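PDB 3PNN: conserved domain protein from Porphyromonas gingivalis, which is probably a cytoplasmic glycosyltransferase that forms glycosidic linkages, with a Rossmann-like alpha/beta/alpha fold. Local coordinates for residues Ser58-Lys61 with Glu62-Lys66; Ile233-Leu236 with Asn237-Gln241. All blocks are in the same frame, centred on the assembly; numbering follows the deposited sequence.

Contact 1: residues Ser58-Lys61 with Glu62-Lys66; sequences SFEK and EFREK
Glu60 and Arg64, one helical turn apart, run side by side and close a salt bridge at their ends. Arg64 comes side-on with two nitrogens, and both land on the same carboxylate oxygen: NE lies 2.9 Å and NH2 3.0 Å from Glu60 OE2. That oxygen sits in the guanidinium plane and offers its anti side, away from OE1, while the carboxylate is turned 40° from the guanidinium. Glu60 gets there with CG anti to its backbone N (chi1 171°) and an extended chain, so that its CG also packs 3.5 Å from Arg64 NE. OE1 is taken by His57 ND1, which leaves the carboxylate held through both oxygens and probably limits its rotation.

On the buried side of the turn, Phe59 and Phe63 point the same way, and CE1 of Phe59 lies 3.9 Å from CD1 of Phe63, which comes in at the edge of the Phe59 ring. Phe59 is the N-cap residue, and its carbonyl O accepts the first turn's bond from Phe63 N at 3.0 Å. The turn opens helix 60-71, which links the parallel strands 50-55 and 77-81 in a beta-alpha-beta unit of the Rossmann-like domain. Phe63 meets Phe53 edge-to-face and touches Ile55 and Leu79, while Phe59 reaches Met15 and Leu22.

On the exposed flank the extended chain of Lys61 passes Glu65 obliquely, with CE 3.1 Å from Glu65 OE2. The charged ends stay farther apart, NZ being 4.2 Å from that same oxygen, so any attraction there is probably loose. Farther round, Glu62 turns its carboxylate from the helix to the loop after strand 7-11, where OE1 accepts a hydrogen bond from Leu22 N.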
loop_
_atom_site.group_PDB
_atom_site.type_symbol
_atom_site.label_atom_id
_atom_site.label_comp_id
_atom_site.label_asym_id
_atom_site.label_seq_id
_atom_site.Cartn_x
_atom_site.Cartn_y
_atom_site.Cartn_z
ATOM N N SER A 58 6.522 -14.298 13.340
ATOM C CA SER A 58 7.517 -15.224 12.783
ATOM C C SER A 58 8.818 -14.555 12.327
ATOM O O SER A 58 9.850 -15.216 12.222
ATOM C CB SER A 58 6.923 -16.045 11.630
ATOM O OG SER A 58 6.806 -15.274 10.450
ATOM N N PHE A 59 8.783 -13.256 12.056
ATOM C CA PHE A 59 10.015 -12.561 11.683
ATOM C C PHE A 59 10.255 -11.296 12.509
ATOM O O PHE A 59 10.985 -10.399 12.098
ATOM C CB PHE A 59 10.084 -12.280 10.169
ATOM C CG PHE A 59 8.961 -11.423 9.630
ATOM C CD1 PHE A 59 9.129 -10.065 9.471
ATOM C CD2 PHE A 59 7.760 -11.990 9.229
ATOM C CE1 PHE A 59 8.115 -9.267 8.943
ATOM C CE2 PHE A 59 6.736 -11.205 8.714
ATOM C CZ PHE A 59 6.915 -9.838 8.561
ATOM N N GLU A 60 9.657 -11.250 13.692
ATOM C CA GLU A 60 9.752 -10.067 14.530
ATOM C C GLU A 60 11.192 -9.822 14.980
ATOM O O GLU A 60 11.675 -8.692 14.949
ATOM C CB GLU A 60 8.835 -10.207 15.739
ATOM C CG GLU A 60 9.005 -9.138 16.781
ATOM C CD GLU A 60 8.174 -9.423 18.024
ATOM O OE1 GLU A 60 7.554 -10.511 18.095
ATOM O OE2 GLU A 60 8.140 -8.559 18.925
ATOM N N LYS A 61 11.878 -10.876 15.401
ATOM C CA LYS A 61 13.243 -10.700 15.911
ATOM C C LYS A 61 14.141 -10.009 14.891
ATOM O O LYS A 61 14.837 -9.037 15.209
ATOM C CB LYS A 61 13.860 -12.035 16.352
ATOM C CG LYS A 61 15.240 -11.873 16.974
ATOM C CD LYS A 61 15.853 -13.227 17.333
ATOM C CE LYS A 61 17.283 -13.076 17.827
ATOM N NZ LYS A 61 17.879 -14.394 18.210
ATOM N N GLU A 62 14.145 -10.509 13.660
ATOM C CA GLU A 62 15.006 -9.914 12.648
ATOM C C GLU A 62 14.490 -8.559 12.208
ATOM O O GLU A 62 15.277 -7.680 11.851
ATOM C CB GLU A 62 15.192 -10.860 11.458
ATOM C CG GLU A 62 15.854 -12.175 11.897
ATOM C CD GLU A 62 16.404 -13.014 10.752
ATOM O OE1 GLU A 62 15.848 -12.959 9.637
ATOM O OE2 GLU A 62 17.393 -13.751 10.980
ATOM N N PHE A 63 13.171 -8.376 12.226
ATOM C CA PHE A 63 12.632 -7.070 11.858
ATOM C C PHE A 63 13.162 -6.018 12.837
ATOM O O PHE A 63 13.595 -4.941 12.438
ATOM C CB PHE A 63 11.095 -7.064 11.846
ATOM C CG PHE A 63 10.507 -5.921 11.054
ATOM C CD1 PHE A 63 10.221 -6.079 9.701
ATOM C CD2 PHE A 63 10.252 -4.689 11.656
ATOM C CE1 PHE A 63 9.688 -5.027 8.953
ATOM C CE2 PHE A 63 9.721 -3.627 10.918
ATOM C CZ PHE A 63 9.436 -3.801 9.569
ATOM N N ARG A 64 13.127 -6.344 14.125
ATOM C CA ARG A 64 13.625 -5.419 15.134
ATOM C C ARG A 64 15.125 -5.183 14.945
ATOM O O ARG A 64 15.594 -4.055 15.017
ATOM C CB ARG A 64 13.343 -5.949 16.542
ATOM C CG ARG A 64 11.845 -5.989 16.927
ATOM C CD ARG A 64 11.677 -6.593 18.328
ATOM N NE ARG A 64 10.287 -6.618 18.785
ATOM C CZ ARG A 64 9.670 -5.578 19.335
ATOM N NH1 ARG A 64 10.318 -4.427 19.468
ATOM N NH2 ARG A 64 8.402 -5.683 19.735
ATOM N N GLU A 65 15.870 -6.252 14.679
ATOM C CA GLU A 65 17.328 -6.147 14.559
ATOM C C GLU A 65 17.787 -5.367 13.332
ATOM O O GLU A 65 18.692 -4.534 13.411
ATOM C CB GLU A 65 17.959 -7.543 14.487
ATOM C CG GLU A 65 17.916 -8.341 15.767
ATOM C CD GLU A 65 18.494 -9.739 15.582
ATOM O OE1 GLU A 65 18.979 -10.042 14.464
ATOM O OE2 GLU A 65 18.457 -10.532 16.547
ATOM N N LYS A 66 17.177 -5.660 12.192
ATOM C CA LYS A 66 17.693 -5.175 10.916
ATOM C C LYS A 66 16.946 -3.956 10.390
ATOM O O LYS A 66 17.490 -3.199 9.593
ATOM C CB LYS A 66 17.622 -6.287 9.855
ATOM C CG LYS A 66 18.602 -7.461 10.056
ATOM C CD LYS A 66 18.374 -8.513 8.967
ATOM C CE LYS A 66 19.582 -9.421 8.765
ATOM N NZ LYS A 66 19.850 -10.261 9.952
#

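Contact 2: residues Ile233-Leu236 with Asn237-Gln241; sequences INFL and NAHGQ
Phe235 O draws two amide groups at the end of the helix: His239 N approaches to 2.7 Å, nearly in line with the carbonyl, and Ala238 N adds a weak bond. Ala238 N also bonds to Asn234 O at 3.1 Å, so its hydrogen is shared between two carbonyls. One residue on, Gly240 N makes a weak bond to Leu236 O.

The side chains of Phe235 and His239 cross at about a right angle, coming closest at Phe235 CD1 and His239 CD2, 3.9 Å apart. CB of His239 lies over one face of the phenyl ring, 4.1 Å from Phe235 CE1, and the two ring planes are inclined at 50° in an oblique pairing. Here helix 223-239, which follows strand 217-220, gives way to the loop leading to helix 249-259. Phe247 meets the Phe235 ring from that loop, and Glu242 OE2 bonds to His239 ND1, which helps set the turn of the imidazole.

On another flank, Asn237 lies alongside Ile233. With CG anti to its carbonyl carbon (chi1 -80°), Asn237 swings back along the helix and places ND2 3.7 Å from Ile233 CG2, while its backbone N bonds to Ile233 O at 3.0 Å.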
loop_
_atom_site.group_PDB
_atom_site.type_symbol
_atom_site.label_atom_id
_atom_site.label_comp_id
_atom_site.label_asym_id
_atom_site.label_seq_id
_atom_site.Cartn_x
_atom_site.Cartn_y
_atom_site.Cartn_z
ATOM N N ILE A 233 -16.543 -9.018 8.859
ATOM C CA ILE A 233 -17.557 -9.954 9.342
ATOM C C ILE A 233 -18.347 -10.524 8.164
ATOM O O ILE A 233 -18.583 -11.734 8.093
ATOM C CB ILE A 233 -18.505 -9.296 10.383
ATOM C CG1 ILE A 233 -17.749 -9.095 11.703
ATOM C CG2 ILE A 233 -19.776 -10.146 10.601
ATOM C CD1 ILE A 233 -18.404 -8.105 12.645
ATOM N N ASN A 234 -18.740 -9.657 7.233
ATOM C CA ASN A 234 -19.499 -10.111 6.066
ATOM C C ASN A 234 -18.664 -11.074 5.246
ATOM O O ASN A 234 -19.144 -12.117 4.802
ATOM C CB ASN A 234 -19.923 -8.919 5.199
ATOM C CG ASN A 234 -21.037 -8.105 5.833
ATOM O OD1 ASN A 234 -21.706 -8.568 6.754
ATOM N ND2 ASN A 234 -21.235 -6.886 5.344
ATOM N N PHE A 235 -17.402 -10.708 5.057
ATOM C CA PHE A 235 -16.454 -11.525 4.313
ATOM C C PHE A 235 -16.274 -12.901 4.935
ATOM O O PHE A 235 -16.388 -13.918 4.247
ATOM C CB PHE A 235 -15.109 -10.810 4.231
ATOM C CG PHE A 235 -13.985 -11.692 3.764
ATOM C CD1 PHE A 235 -13.748 -11.874 2.410
ATOM C CD2 PHE A 235 -13.174 -12.341 4.680
ATOM C CE1 PHE A 235 -12.705 -12.684 1.978
ATOM C CE2 PHE A 235 -12.136 -13.155 4.256
ATOM C CZ PHE A 235 -11.899 -13.325 2.905
ATOM N N LEU A 236 -15.990 -12.940 6.234
ATOM C CA LEU A 236 -15.847 -14.214 6.944
ATOM C C LEU A 236 -17.095 -15.085 6.828
ATOM O O LEU A 236 -17.011 -16.306 6.645
ATOM C CB LEU A 236 -15.502 -13.971 8.414
ATOM C CG LEU A 236 -14.125 -13.319 8.608
ATOM C CD1 LEU A 236 -13.959 -12.769 10.017
ATOM C CD2 LEU A 236 -13.022 -14.316 8.281
ATOM N N ASN A 237 -18.260 -14.464 6.943
ATOM C CA ASN A 237 -19.504 -15.206 6.797
ATOM C C ASN A 237 -19.667 -15.834 5.414
ATOM O O ASN A 237 -20.202 -16.929 5.291
ATOM C CB ASN A 237 -20.708 -14.322 7.133
ATOM C CG ASN A 237 -20.932 -14.196 8.623
ATOM O OD1 ASN A 237 -20.657 -15.128 9.381
ATOM N ND2 ASN A 237 -21.433 -13.045 9.055
ATOM N N ALA A 238 -19.198 -15.144 4.380
ATOM C CA ALA A 238 -19.405 -15.595 3.007
ATOM C C ALA A 238 -18.285 -16.493 2.491
ATOM O O ALA A 238 -18.542 -17.439 1.741
ATOM C CB ALA A 238 -19.588 -14.405 2.082
ATOM N N HIS A 239 -17.055 -16.206 2.907
ATOM C CA HIS A 239 -15.874 -16.839 2.330
ATOM C C HIS A 239 -14.891 -17.327 3.390
ATOM O O HIS A 239 -13.768 -17.721 3.071
ATOM C CB HIS A 239 -15.153 -15.857 1.392
ATOM C CG HIS A 239 -16.070 -15.135 0.455
ATOM N ND1 HIS A 239 -16.701 -15.760 -0.599
ATOM C CD2 HIS A 239 -16.470 -13.841 0.417
ATOM C CE1 HIS A 239 -17.448 -14.884 -1.246
ATOM N NE2 HIS A 239 -17.327 -13.711 -0.649
ATOM N N GLY A 240 -15.311 -17.300 4.649
ATOM C CA GLY A 240 -14.425 -17.644 5.748
ATOM C C GLY A 240 -13.927 -19.081 5.741
ATOM O O GLY A 240 -12.857 -19.377 6.275
ATOM N N GLN A 241 -14.700 -19.982 5.147
ATOM C CA GLN A 241 -14.312 -21.391 5.113
ATOM C C GLN A 241 -13.484 -21.734 3.877
ATOM O O GLN A 241 -12.963 -22.842 3.760
ATOM C CB GLN A 241 -15.542 -22.298 5.207
ATOM C CG GLN A 241 -16.249 -22.225 6.549
ATOM C CD GLN A 241 -15.337 -22.581 7.711
ATOM O OE1 GLN A 241 -14.878 -23.720 7.835
ATOM N NE2 GLN A 241 -15.074 -21.606 8.574
#

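Contacts 1 and 2 are separate local packings at opposite ends of their helices: residues 58-66 open helix 60-71, whereas residues 233-241 close helix 223-239. Their centres are 31 Å apart and their nearest atoms about 19 Å, so the two do not touch. Both lie well out, their centres about 21 and 23 Å from the centre of the chain. Contact 1 belongs to the parallel-stranded, Rossmann-like part that includes strands 7-11, 50-55 and 77-81. Contact 2 ends the helix that follows strand 217-220, which runs antiparallel to strand 118-122 of that same part. Through Phe59 and Glu62, contact 1 touches the glycine-rich loop after strand 7-11, which by its sequence probably binds a nucleotide.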